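Local coordinates for protein diguanylate cyclase (Marinobacter aquaeolei VT8, PDB 3IGN) that probably condenses two GTP molecules into cyclic di-GMP, a reaction carried by the GGDEF domain that forms this chain, and binds the product on its surface, at residues 67-72 with 128-133; 109-114 with 164-169; 88-93 with 150-155; 105-110 with 132-137. One frame throughout, in Å; residues are numbered along the deposited sequence.

Contact 1: 67-72 with 128-133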
# COMPACT_ATOMS: atom_id res chain seq x y z
N ARG A 67 3.88 8.51 8.50
CA ARG A 67 5.24 8.02 8.69
C ARG A 67 5.25 6.67 9.39
O ARG A 67 6.05 5.80 9.04
CB ARG A 67 6.06 9.03 9.51
CG ARG A 67 6.74 10.08 8.66
CD ARG A 67 7.70 10.93 9.49
NE ARG A 67 6.99 11.79 10.42
CZ ARG A 67 7.02 13.12 10.38
NH1 ARG A 67 7.73 13.74 9.44
NH2 ARG A 67 6.33 13.83 11.26
N HIS A 68 4.38 6.49 10.37
CA HIS A 68 4.32 5.22 11.08
C HIS A 68 3.87 4.11 10.13
O HIS A 68 4.39 2.99 10.18
CB HIS A 68 3.36 5.29 12.26
CG HIS A 68 3.31 4.03 13.07
ND1 HIS A 68 4.40 3.55 13.76
CD2 HIS A 68 2.31 3.14 13.26
CE1 HIS A 68 4.07 2.41 14.35
NE2 HIS A 68 2.81 2.14 14.07
N THR A 69 2.89 4.42 9.29
CA THR A 69 2.37 3.45 8.33
C THR A 69 3.50 3.01 7.40
O THR A 69 3.65 1.82 7.11
CB THR A 69 1.23 4.06 7.50
OG1 THR A 69 0.18 4.49 8.37
CG2 THR A 69 0.68 3.03 6.52
N ALA A 70 4.28 3.97 6.92
CA ALA A 70 5.39 3.67 6.04
C ALA A 70 6.43 2.83 6.78
O ALA A 70 7.01 1.91 6.21
CB ALA A 70 6.03 4.96 5.53
N ASP A 71 6.67 3.16 8.04
CA ASP A 71 7.64 2.42 8.83
C ASP A 71 7.18 0.99 9.04
O ASP A 71 7.98 0.06 8.93
CB ASP A 71 7.88 3.11 10.18
CG ASP A 71 8.62 4.42 10.04
OD1 ASP A 71 9.34 4.59 9.03
OD2 ASP A 71 8.49 5.28 10.94
N VAL A 72 5.90 0.81 9.34
CA VAL A 72 5.36 -0.53 9.54
C VAL A 72 5.54 -1.32 8.25
O VAL A 72 5.92 -2.50 8.27
CB VAL A 72 3.87 -0.48 9.91
CG1 VAL A 72 3.28 -1.89 9.87
CG2 VAL A 72 3.69 0.12 11.30
N TYR A 128 -5.46 3.67 14.70
CA TYR A 128 -6.09 3.74 13.40
C TYR A 128 -5.96 2.41 12.67
O TYR A 128 -5.36 1.47 13.18
CB TYR A 128 -5.43 4.84 12.57
CG TYR A 128 -3.99 4.55 12.18
CD1 TYR A 128 -2.97 4.56 13.14
CD2 TYR A 128 -3.66 4.24 10.86
CE1 TYR A 128 -1.64 4.28 12.78
CE2 TYR A 128 -2.35 3.96 10.50
CZ TYR A 128 -1.35 3.98 11.45
OH TYR A 128 -0.05 3.68 11.08
N THR A 129 -6.53 2.34 11.48
CA THR A 129 -6.46 1.13 10.68
C THR A 129 -6.26 1.45 9.21
O THR A 129 -6.29 2.62 8.81
CB THR A 129 -7.74 0.29 10.81
OG1 THR A 129 -8.87 1.07 10.41
CG2 THR A 129 -7.93 -0.18 12.25
N VAL A 130 -6.06 0.41 8.42
CA VAL A 130 -5.88 0.57 6.98
C VAL A 130 -6.79 -0.40 6.25
O VAL A 130 -7.16 -1.45 6.78
CB VAL A 130 -4.43 0.27 6.52
CG1 VAL A 130 -3.49 1.42 6.90
CG2 VAL A 130 -3.96 -1.03 7.13
N SER A 131 -7.17 -0.02 5.04
CA SER A 131 -7.99 -0.86 4.18
C SER A 131 -7.01 -1.26 3.08
O SER A 131 -6.23 -0.42 2.64
CB SER A 131 -9.17 -0.07 3.59
OG SER A 131 -10.17 0.14 4.58
N MSE A 132 -7.03 -2.51 2.65
CA MSE A 132 -6.08 -2.95 1.63
C MSE A 132 -6.71 -3.75 0.49
O MSE A 132 -7.60 -4.57 0.71
CB MSE A 132 -4.99 -3.79 2.29
CG MSE A 132 -4.46 -3.17 3.58
SE MSE A 132 -3.10 -4.23 4.44
CE MSE A 132 -4.21 -5.44 5.37
N GLY A 133 -6.22 -3.50 -0.72
CA GLY A 133 -6.70 -4.21 -1.89
C GLY A 133 -5.57 -4.93 -2.58
O GLY A 133 -4.50 -4.36 -2.78
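The phenol of Tyr128 reaches the side of helix 59-74 and meets two consecutive residues there, His68 and Thr69. The polar part is a single bond: Tyr128 OH donates to Thr69 OG1 at 2.8 Å. That threonine oxygen is also bonded to Val65 O, one turn back in the same helix, so OG1 takes the tyrosine proton and gives its own to a backbone carbonyl. Both hydroxyls thereby have partners inside a largely buried contact, and the threonine is held in one rotation. With chi1 at -59°, OG1 stands opposite the carbonyl carbon, while CG2 stands opposite the backbone nitrogen and faces the strand.

The contacts of the flat groups are made at their edges. His68 CD2 comes up to Tyr128 OH at 3.3 Å, near both ring planes, a carbon beside an oxygen. The imidazole has its polar anchor in a different place, with NE2 bonded to Ser117 OG. Val72 CG2, one turn further along the helix, lies 3.5 Å above one face of the imidazole, displaced toward its rim.

The apolar part is slight across these two segments: Thr69 CG2 and Val130 CG1 approach to 4.5 Å. Other elements close the space between helix and strand. Ile114 of helix 100-115 packs on both Thr69 and Tyr128, and Ile47 of strand 40-47 does the same, with Phe45 also against Thr69. Helix 59-74 is thus tied to the entry of strand 130-136 beside helix 100-115, over the face of the sheet that both helices share.

Contact 2: 109-114 with 164-169; sequences RIREAI and NKVVVS. With C2E (9,9'-[(2R,3R,3aS,5S,7aR,9R,10R,10aS,12S,14aR)-3,5,10,12-tetrahydroxy-5,12-dioxidooctahydro-2H,7H-difuro[3,2-d:3',2'-j][1,3,7,9,2,8]tetraoxadiphosphacyclododecine-2,9-diyl]bis(2-amino-1,9-dihydro-6H-purin-6-one)), chain C.
Asn164 OD1 is gripped from two sources: Arg111 NH1 donates to it at 2.8 Å, and a water donates to the same OD1 at 2.7 Å. The water's other proton goes to Arg111 O, 3.0 Å away, so the arginine holds the amide oxygen twice, directly through NH1 and through water from its own carbonyl. Arg111 NH1 approaches with OD1 lying in the guanidinium plane, yet it stands 36° above the carbonyl plane of Asn164; the two flat groups are 64° apart. The N-H...O angle of 145° makes the bond somewhat bent.

A bend at chi3 swings the guanidinium across its own helix, between Glu108 and Glu115, which both form salt bridges with it. Glu115 also accepts from Asn164 ND2, which helps fix the amide's rotation. The arginine's aliphatic part does the apolar work: CD rests 3.8 Å from Lys165 CA and, more loosely, 4.4 Å from Val166 CG2.

Arg109 points elsewhere, its guanidinium lying flat under a guanine of the chain C ligand, with C2E N3 3.2 Å above its plane. Arg78 binds both product molecules and Asp81 the other one; an Arg-x-x-Asp pair of this kind is consistent with the inhibitory I-site of many GGDEF domains.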
# COMPACT_ATOMS: atom_id res chain seq x y z
N ARG A 109 -0.47 -9.22 7.95
CA ARG A 109 0.57 -8.94 8.94
C ARG A 109 0.71 -7.43 9.09
O ARG A 109 0.85 -6.93 10.20
CB ARG A 109 1.91 -9.56 8.51
CG ARG A 109 2.94 -9.62 9.62
CD ARG A 109 4.14 -10.47 9.25
NE ARG A 109 4.91 -9.90 8.14
CZ ARG A 109 5.05 -10.48 6.95
NH1 ARG A 109 4.46 -11.64 6.71
NH2 ARG A 109 5.76 -9.88 6.01
N ILE A 110 0.65 -6.70 7.98
CA ILE A 110 0.74 -5.25 8.05
C ILE A 110 -0.53 -4.68 8.68
O ILE A 110 -0.46 -3.80 9.55
CB ILE A 110 0.94 -4.62 6.65
CG1 ILE A 110 2.39 -4.81 6.18
CG2 ILE A 110 0.63 -3.13 6.71
CD1 ILE A 110 2.67 -4.23 4.80
N ARG A 111 -1.69 -5.17 8.26
CA ARG A 111 -2.96 -4.69 8.81
C ARG A 111 -2.96 -4.82 10.33
O ARG A 111 -3.30 -3.88 11.04
CB ARG A 111 -4.15 -5.49 8.27
CG ARG A 111 -5.52 -4.89 8.62
CD ARG A 111 -6.63 -5.92 8.50
NE ARG A 111 -6.41 -7.03 9.42
CZ ARG A 111 -6.50 -6.93 10.75
NH1 ARG A 111 -6.84 -5.78 11.31
NH2 ARG A 111 -6.24 -7.98 11.51
N GLU A 112 -2.58 -6.00 10.81
CA GLU A 112 -2.56 -6.26 12.24
C GLU A 112 -1.55 -5.38 12.97
O GLU A 112 -1.82 -4.88 14.06
CB GLU A 112 -2.26 -7.73 12.51
CG GLU A 112 -2.71 -8.22 13.87
CD GLU A 112 -2.53 -9.71 14.05
OE1 GLU A 112 -2.69 -10.45 13.06
OE2 GLU A 112 -2.23 -10.15 15.18
N ALA A 113 -0.38 -5.20 12.37
CA ALA A 113 0.66 -4.38 12.98
C ALA A 113 0.17 -2.94 13.13
O ALA A 113 0.48 -2.26 14.11
CB ALA A 113 1.93 -4.42 12.15
N ILE A 114 -0.61 -2.49 12.16
CA ILE A 114 -1.15 -1.14 12.20
C ILE A 114 -2.28 -1.06 13.23
O ILE A 114 -2.37 -0.10 13.99
CB ILE A 114 -1.68 -0.70 10.82
CG1 ILE A 114 -0.50 -0.64 9.83
CG2 ILE A 114 -2.43 0.62 10.93
CD1 ILE A 114 -0.46 0.60 8.96
N ASN A 164 -10.59 -1.69 7.74
CA ASN A 164 -9.70 -2.51 8.57
C ASN A 164 -9.73 -3.95 8.08
O ASN A 164 -9.92 -4.89 8.86
CB ASN A 164 -10.10 -2.44 10.05
CG ASN A 164 -9.12 -3.15 10.95
OD1 ASN A 164 -7.93 -3.25 10.64
ND2 ASN A 164 -9.61 -3.63 12.10
N LYS A 165 -9.53 -4.10 6.78
CA LYS A 165 -9.59 -5.41 6.16
C LYS A 165 -8.82 -5.46 4.85
O LYS A 165 -8.47 -4.43 4.28
CB LYS A 165 -11.04 -5.77 5.87
CG LYS A 165 -11.79 -4.61 5.19
CD LYS A 165 -13.09 -5.06 4.55
CE LYS A 165 -13.83 -6.03 5.42
NZ LYS A 165 -14.50 -7.04 4.55
N VAL A 166 -8.60 -6.69 4.38
CA VAL A 166 -7.89 -6.94 3.13
C VAL A 166 -8.86 -7.60 2.17
O VAL A 166 -9.52 -8.58 2.53
CB VAL A 166 -6.73 -7.94 3.32
CG1 VAL A 166 -5.90 -8.02 2.05
CG2 VAL A 166 -5.90 -7.57 4.50
N VAL A 167 -8.94 -7.09 0.95
CA VAL A 167 -9.82 -7.68 -0.05
C VAL A 167 -9.00 -8.07 -1.27
O VAL A 167 -8.17 -7.30 -1.74
CB VAL A 167 -10.93 -6.71 -0.50
CG1 VAL A 167 -11.60 -7.24 -1.78
CG2 VAL A 167 -11.98 -6.57 0.59
N VAL A 168 -9.23 -9.28 -1.76
CA VAL A 168 -8.53 -9.76 -2.95
C VAL A 168 -9.46 -9.58 -4.14
O VAL A 168 -10.64 -9.93 -4.08
CB VAL A 168 -8.16 -11.25 -2.82
CG1 VAL A 168 -7.60 -11.77 -4.13
CG2 VAL A 168 -7.16 -11.44 -1.69
N SER A 169 -8.92 -9.03 -5.23
CA SER A 169 -9.69 -8.81 -6.45
C SER A 169 -10.03 -10.15 -7.09
O SER A 169 -9.16 -11.01 -7.24
CB SER A 169 -8.88 -7.97 -7.44
OG SER A 169 -9.55 -7.89 -8.69
P1 C2E C . 14.21 -9.52 3.93
O2P C2E C . 13.48 -10.61 3.00
O1P C2E C . 14.47 -8.29 3.18
O5' C2E C . 13.34 -9.15 5.21
C5' C2E C . 11.97 -9.10 5.21
C4' C2E C . 11.43 -8.65 6.58
O4' C2E C . 10.01 -8.67 6.43
C3' C2E C . 11.82 -9.65 7.69
O3' C2E C . 12.59 -9.18 8.80
C2' C2E C . 10.52 -10.33 8.09
O2' C2E C . 10.26 -10.27 9.50
C1' C2E C . 9.42 -9.73 7.22
N9 C2E C . 9.06 -10.88 6.38
C8 C2E C . 9.46 -11.13 5.09
N7 C2E C . 8.99 -12.24 4.66
C5 C2E C . 8.25 -12.80 5.62
C6 C2E C . 7.50 -13.99 5.71
O6 C2E C . 7.46 -14.76 4.77
N1 C2E C . 6.84 -14.27 6.88
C2 C2E C . 6.89 -13.40 7.95
N2 C2E C . 6.22 -13.70 9.10
N3 C2E C . 7.60 -12.27 7.88
C4 C2E C . 8.27 -11.94 6.74
P11 C2E C . 13.63 -10.31 9.26
O21 C2E C . 12.91 -11.70 9.63
O11 C2E C . 14.41 -9.85 10.43
O5A C2E C . 14.56 -10.51 8.00
C5A C2E C . 15.49 -11.50 7.93
C4A C2E C . 16.25 -11.41 6.62
O4A C2E C . 17.04 -12.60 6.57
C3A C2E C . 15.35 -11.33 5.37
O3A C2E C . 15.56 -10.18 4.54
C2A C2E C . 15.57 -12.63 4.65
O2A C2E C . 16.04 -12.39 3.32
C1A C2E C . 16.56 -13.44 5.47
N91 C2E C . 15.65 -14.52 5.95
C81 C2E C . 15.15 -14.71 7.22
N71 C2E C . 14.38 -15.75 7.26
C51 C2E C . 14.32 -16.31 6.04
C61 C2E C . 13.65 -17.44 5.50
O61 C2E C . 12.94 -18.13 6.21
N11 C2E C . 13.82 -17.73 4.17
C21 C2E C . 14.63 -16.94 3.38
N21 C2E C . 14.79 -17.26 2.06
N31 C2E C . 15.26 -15.88 3.88
C41 C2E C . 15.14 -15.54 5.18
O HOH W 1 -5.51 -2.00 10.46

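Contact 3: 88-93 with 150-155; sequences GEEFGI and KADEAL
Glu90 approaches helix 144-160 from strand 90-96, and Asp152 and Leu155 are what it finds there. Its CB bond already aims at the helix. From CB, CG lies opposite the carbonyl carbon (chi1 -63°), and the nearly extended second torsion carries CD outward, so the chain spends its length crossing between strand and helix. The contact is made by the tip. OE2 comes 4.3 Å from Leu155 CD2, a loose touch of a carboxylate oxygen on a methyl group. The same OE2 lies 4.5 Å from Asp152 OD1, with neither hydrogen bond nor salt bridge between them.

These are like-charged groups, and Asp46 OD2 of strand 40-47 is also close to Glu90 OE2, so three carboxylates gather here. Leu155 packs on Asp46 as well, and on Ser131, bringing an apolar side chain up against that cluster. The next residue of the strand, Phe91, turns to the other face of the sheet, toward Phe45 and helix 59-74.

Glu90 and Phe91 are the last two residues of Gly-Gly-Glu-Glu-Phe, a form of the GGDEF signature, placed as in this family at the turn of the hairpin between strands 82-85 and 90-96.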
# COMPACT_ATOMS: atom_id res chain seq x y z
N GLY A 88 -1.56 10.99 -1.08
CA GLY A 88 -1.55 11.53 0.27
C GLY A 88 -1.55 10.47 1.35
O GLY A 88 -0.60 10.38 2.12
N GLU A 89 -2.61 9.68 1.46
CA GLU A 89 -2.62 8.63 2.46
C GLU A 89 -2.71 7.26 1.81
O GLU A 89 -3.08 6.28 2.45
CB GLU A 89 -3.78 8.81 3.43
CG GLU A 89 -5.12 8.31 2.92
CD GLU A 89 -5.92 9.37 2.24
OE1 GLU A 89 -5.33 10.33 1.72
OE2 GLU A 89 -7.16 9.24 2.21
N GLU A 90 -2.35 7.20 0.53
CA GLU A 90 -2.37 5.95 -0.24
C GLU A 90 -0.98 5.37 -0.48
O GLU A 90 -0.04 6.09 -0.81
CB GLU A 90 -3.02 6.16 -1.62
CG GLU A 90 -4.47 6.57 -1.62
CD GLU A 90 -5.19 6.09 -2.87
OE1 GLU A 90 -4.52 5.99 -3.93
OE2 GLU A 90 -6.40 5.81 -2.80
N PHE A 91 -0.85 4.05 -0.33
CA PHE A 91 0.42 3.37 -0.52
C PHE A 91 0.24 2.19 -1.47
O PHE A 91 -0.87 1.70 -1.64
CB PHE A 91 0.95 2.83 0.82
CG PHE A 91 1.16 3.88 1.86
CD1 PHE A 91 2.44 4.35 2.13
CD2 PHE A 91 0.09 4.39 2.59
CE1 PHE A 91 2.66 5.32 3.12
CE2 PHE A 91 0.30 5.35 3.58
CZ PHE A 91 1.58 5.81 3.84
N GLY A 92 1.33 1.76 -2.08
CA GLY A 92 1.25 0.62 -2.98
C GLY A 92 2.45 -0.27 -2.73
O GLY A 92 3.49 0.20 -2.28
N ILE A 93 2.31 -1.56 -3.00
CA ILE A 93 3.42 -2.49 -2.83
C ILE A 93 3.41 -3.48 -4.00
O ILE A 93 2.35 -3.98 -4.37
CB ILE A 93 3.33 -3.34 -1.54
CG1 ILE A 93 2.87 -2.51 -0.35
CG2 ILE A 93 4.69 -3.94 -1.22
CD1 ILE A 93 2.58 -3.35 0.88
N LYS A 150 -7.36 -2.76 -10.96
CA LYS A 150 -7.95 -3.91 -10.29
C LYS A 150 -7.66 -3.90 -8.79
O LYS A 150 -8.52 -4.24 -7.98
CB LYS A 150 -7.46 -5.22 -10.91
CG LYS A 150 -7.99 -5.47 -12.31
CD LYS A 150 -9.52 -5.48 -12.34
CE LYS A 150 -10.10 -6.84 -12.02
NZ LYS A 150 -11.59 -6.82 -12.13
N ALA A 151 -6.44 -3.52 -8.43
CA ALA A 151 -6.07 -3.47 -7.02
C ALA A 151 -6.82 -2.34 -6.32
O ALA A 151 -7.24 -2.47 -5.17
CB ALA A 151 -4.55 -3.25 -6.88
N ASP A 152 -6.98 -1.23 -7.03
CA ASP A 152 -7.69 -0.08 -6.50
C ASP A 152 -9.16 -0.42 -6.28
O ASP A 152 -9.78 0.05 -5.32
CB ASP A 152 -7.58 1.10 -7.46
CG ASP A 152 -8.20 2.36 -6.91
OD1 ASP A 152 -7.76 2.81 -5.84
OD2 ASP A 152 -9.14 2.89 -7.54
N GLU A 153 -9.72 -1.24 -7.16
CA GLU A 153 -11.12 -1.66 -7.05
C GLU A 153 -11.31 -2.54 -5.82
O GLU A 153 -12.32 -2.45 -5.12
CB GLU A 153 -11.55 -2.42 -8.32
CG GLU A 153 -11.65 -1.53 -9.54
CD GLU A 153 -11.92 -2.30 -10.83
OE1 GLU A 153 -11.92 -3.55 -10.80
OE2 GLU A 153 -12.13 -1.64 -11.87
N ALA A 154 -10.33 -3.40 -5.56
CA ALA A 154 -10.37 -4.28 -4.40
C ALA A 154 -10.28 -3.43 -3.13
O ALA A 154 -10.92 -3.73 -2.13
CB ALA A 154 -9.21 -5.26 -4.46
N LEU A 155 -9.47 -2.38 -3.20
CA LEU A 155 -9.30 -1.47 -2.06
C LEU A 155 -10.62 -0.79 -1.75
O LEU A 155 -11.01 -0.67 -0.59
CB LEU A 155 -8.23 -0.42 -2.38
CG LEU A 155 -8.11 0.77 -1.42
CD1 LEU A 155 -7.90 0.28 -0.00
CD2 LEU A 155 -6.95 1.65 -1.86

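Contact 4: 105-110 with 132-137. With C2E (9,9'-[(2R,3R,3aS,5S,7aR,9R,10R,10aS,12S,14aR)-3,5,10,12-tetrahydroxy-5,12-dioxidooctahydro-2H,7H-difuro[3,2-d:3',2'-j][1,3,7,9,2,8]tetraoxadiphosphacyclododecine-2,9-diyl]bis(2-amino-1,9-dihydro-6H-purin-6-one)), chain B.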
# COMPACT_ATOMS: atom_id res chain seq x y z
N VAL A 105 -1.25 -12.81 3.18
CA VAL A 105 -0.47 -13.02 4.40
C VAL A 105 0.33 -11.79 4.81
O VAL A 105 0.26 -11.36 5.96
CB VAL A 105 0.50 -14.22 4.25
CG1 VAL A 105 1.35 -14.35 5.50
CG2 VAL A 105 -0.27 -15.49 3.98
N ILE A 106 1.11 -11.23 3.89
CA ILE A 106 1.89 -10.05 4.19
C ILE A 106 0.95 -8.88 4.48
O ILE A 106 1.20 -8.09 5.39
CB ILE A 106 2.88 -9.70 3.03
CG1 ILE A 106 3.15 -8.19 2.96
CG2 ILE A 106 2.35 -10.21 1.71
CD1 ILE A 106 4.08 -7.67 4.04
N CYS A 107 -0.13 -8.77 3.71
CA CYS A 107 -1.07 -7.69 3.93
C CYS A 107 -1.70 -7.77 5.32
O CYS A 107 -1.79 -6.77 6.03
CB CYS A 107 -2.15 -7.70 2.84
SG CYS A 107 -1.54 -7.05 1.24
N GLU A 108 -2.12 -8.97 5.72
CA GLU A 108 -2.72 -9.16 7.04
C GLU A 108 -1.72 -8.81 8.14
O GLU A 108 -2.07 -8.19 9.14
CB GLU A 108 -3.19 -10.60 7.20
CG GLU A 108 -3.68 -10.96 8.60
CD GLU A 108 -4.91 -10.19 9.03
OE1 GLU A 108 -5.48 -9.44 8.20
OE2 GLU A 108 -5.31 -10.33 10.21
N ARG A 109 -0.47 -9.22 7.95
CA ARG A 109 0.57 -8.94 8.94
C ARG A 109 0.71 -7.43 9.09
O ARG A 109 0.85 -6.93 10.20
CB ARG A 109 1.91 -9.56 8.51
CG ARG A 109 2.94 -9.62 9.62
CD ARG A 109 4.14 -10.47 9.25
NE ARG A 109 4.91 -9.90 8.14
CZ ARG A 109 5.05 -10.48 6.95
NH1 ARG A 109 4.46 -11.64 6.71
NH2 ARG A 109 5.76 -9.88 6.01
N ILE A 110 0.65 -6.70 7.98
CA ILE A 110 0.74 -5.25 8.05
C ILE A 110 -0.53 -4.68 8.68
O ILE A 110 -0.46 -3.80 9.55
CB ILE A 110 0.94 -4.62 6.65
CG1 ILE A 110 2.39 -4.81 6.18
CG2 ILE A 110 0.63 -3.13 6.71
CD1 ILE A 110 2.67 -4.23 4.80
N MSE A 132 -7.03 -2.51 2.65
CA MSE A 132 -6.08 -2.95 1.63
C MSE A 132 -6.71 -3.75 0.49
O MSE A 132 -7.60 -4.57 0.71
CB MSE A 132 -4.99 -3.79 2.29
CG MSE A 132 -4.46 -3.17 3.58
SE MSE A 132 -3.10 -4.23 4.44
CE MSE A 132 -4.21 -5.44 5.37
N GLY A 133 -6.22 -3.50 -0.72
CA GLY A 133 -6.70 -4.21 -1.89
C GLY A 133 -5.57 -4.93 -2.58
O GLY A 133 -4.50 -4.36 -2.78
N ILE A 134 -5.81 -6.19 -2.96
CA ILE A 134 -4.80 -7.02 -3.62
C ILE A 134 -5.28 -7.45 -5.00
O ILE A 134 -6.44 -7.81 -5.18
CB ILE A 134 -4.53 -8.32 -2.81
CG1 ILE A 134 -3.89 -7.99 -1.46
CG2 ILE A 134 -3.64 -9.27 -3.61
CD1 ILE A 134 -3.93 -9.18 -0.51
N ALA A 135 -4.38 -7.41 -5.98
CA ALA A 135 -4.72 -7.87 -7.31
C ALA A 135 -3.54 -8.63 -7.88
O ALA A 135 -2.47 -8.06 -8.14
CB ALA A 135 -5.07 -6.69 -8.22
N GLN A 136 -3.71 -9.94 -8.04
CA GLN A 136 -2.65 -10.73 -8.66
C GLN A 136 -2.80 -10.45 -10.15
O GLN A 136 -3.92 -10.35 -10.66
CB GLN A 136 -2.81 -12.22 -8.37
CG GLN A 136 -1.84 -13.08 -9.21
CD GLN A 136 -1.78 -14.53 -8.76
OE1 GLN A 136 -2.46 -14.92 -7.82
NE2 GLN A 136 -0.94 -15.33 -9.43
N LEU A 137 -1.69 -10.32 -10.85
CA LEU A 137 -1.73 -10.06 -12.27
C LEU A 137 -2.10 -11.28 -13.09
O LEU A 137 -1.53 -12.36 -12.91
CB LEU A 137 -0.37 -9.52 -12.72
CG LEU A 137 -0.18 -9.09 -14.18
CD1 LEU A 137 -1.22 -8.07 -14.59
CD2 LEU A 137 1.23 -8.53 -14.35
P1 C2E B . 4.16 -17.47 6.72
O2P C2E B . 4.54 -15.96 7.13
O1P C2E B . 2.87 -17.83 7.35
O5' C2E B . 4.03 -17.63 5.15
C5' C2E B . 3.56 -16.61 4.35
C4' C2E B . 3.57 -16.96 2.87
O4' C2E B . 3.06 -15.78 2.24
C3' C2E B . 5.01 -17.20 2.35
O3' C2E B . 5.32 -18.47 1.76
C2' C2E B . 5.28 -16.03 1.42
O2' C2E B . 5.65 -16.49 0.12
C1' C2E B . 4.06 -15.12 1.44
N9 C2E B . 4.60 -13.93 2.13
C8 C2E B . 4.59 -13.68 3.49
N7 C2E B . 5.17 -12.56 3.77
C5 C2E B . 5.60 -12.01 2.62
C6 C2E B . 6.29 -10.82 2.30
O6 C2E B . 6.63 -10.04 3.18
N1 C2E B . 6.58 -10.56 0.98
C2 C2E B . 6.19 -11.44 -0.01
N2 C2E B . 6.49 -11.15 -1.32
N3 C2E B . 5.55 -12.56 0.28
C4 C2E B . 5.23 -12.88 1.55
P11 C2E B . 6.82 -18.90 2.19
O21 C2E B . 7.92 -17.81 1.73
O11 C2E B . 7.16 -20.21 1.59
O5A C2E B . 6.75 -19.01 3.78
C5A C2E B . 7.84 -19.21 4.58
C4A C2E B . 7.46 -19.30 6.06
O4A C2E B . 8.70 -19.32 6.77
C3A C2E B . 6.61 -18.11 6.56
O3A C2E B . 5.36 -18.45 7.13
C2A C2E B . 7.49 -17.37 7.52
O2A C2E B . 6.89 -17.23 8.82
C1A C2E B . 8.83 -18.09 7.56
N91 C2E B . 9.66 -17.05 6.91
C81 C2E B . 10.05 -16.98 5.59
N71 C2E B . 10.76 -15.92 5.37
C51 C2E B . 10.88 -15.23 6.52
C61 C2E B . 11.52 -14.01 6.87
O61 C2E B . 12.13 -13.36 6.04
N11 C2E B . 11.44 -13.58 8.17
C21 C2E B . 10.75 -14.31 9.11
N21 C2E B . 10.68 -13.85 10.41
N31 C2E B . 10.14 -15.45 8.79
C41 C2E B . 10.18 -15.94 7.52
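Cys107 is the residue through which helix 100-115 meets Met132 and Ile134 of the strand, and the two residues before it face the bound product instead. Val105 packs against a ribose C5' of the chain B ligand, with C2E C5' 3.4 Å from Val105 CG1. Ile106 comes over one face of the guanine, its CB 3.6 Å from C2E C5 and its CG2 beside the same atom, so a branched aliphatic group covers the purine where the two rings join.

Cys107 turns inward. Its CB is 3.9 Å from Met132 SE, the selenium of a selenomethionine, and its SG is 3.6 Å from Ile134 CD1. With chi1 at -75°, SG is opposite the carbonyl carbon and drops between helix and strand, where Val43 and Val166 also touch it. The placing of the Met132 methyl is doubtful, since it lies too near the Cys107 carbonyl. Helix 105-110 runs almost antiparallel to strand 132-136 (170°), their axes 9.9 Å apart, an α/β layer of the kind shared by GGDEF domains and class III nucleotide cyclases, with the helix lying along the sheet.

Glu108 leaves the interface for a salt bridge with Arg111. Arg109 reads the Hoogsteen edge of the chain B guanine: NH1 donates to C2E N7 at 3.2 Å, nearly straight, and NH2 to C2E O6 at 3.0 Å, more bent at 143°. NH2 also donates to Asn76 O. Ile110, one turn on from Ile106, lies buried against Asn76 and Ile77, on the stretch that leads into Arg78 of the same binding site.

Contacts 1 and 4 are buried and both use strand 130-136: contact 1 ties its entry to helix 59-74 through one hydroxyl pair, whereas contact 4 lays helix 100-115 along it with sulfur, selenium and methyl groups. Contact 2 takes the same helix 100-115 to the edge strand 166-168, neighbour of strand 130-136, but at the surface, where guanidinium, amide and water carry most of the contact. Contact 3, partly buried and the smallest, brings like-charged acids near each other without pairing; it joins the strand of the signature hairpin to helix 144-160, which packs on strand 130-136 through Ser131 and Ala135. Arg109, common to contacts 2 and 4, addresses both ligand molecules.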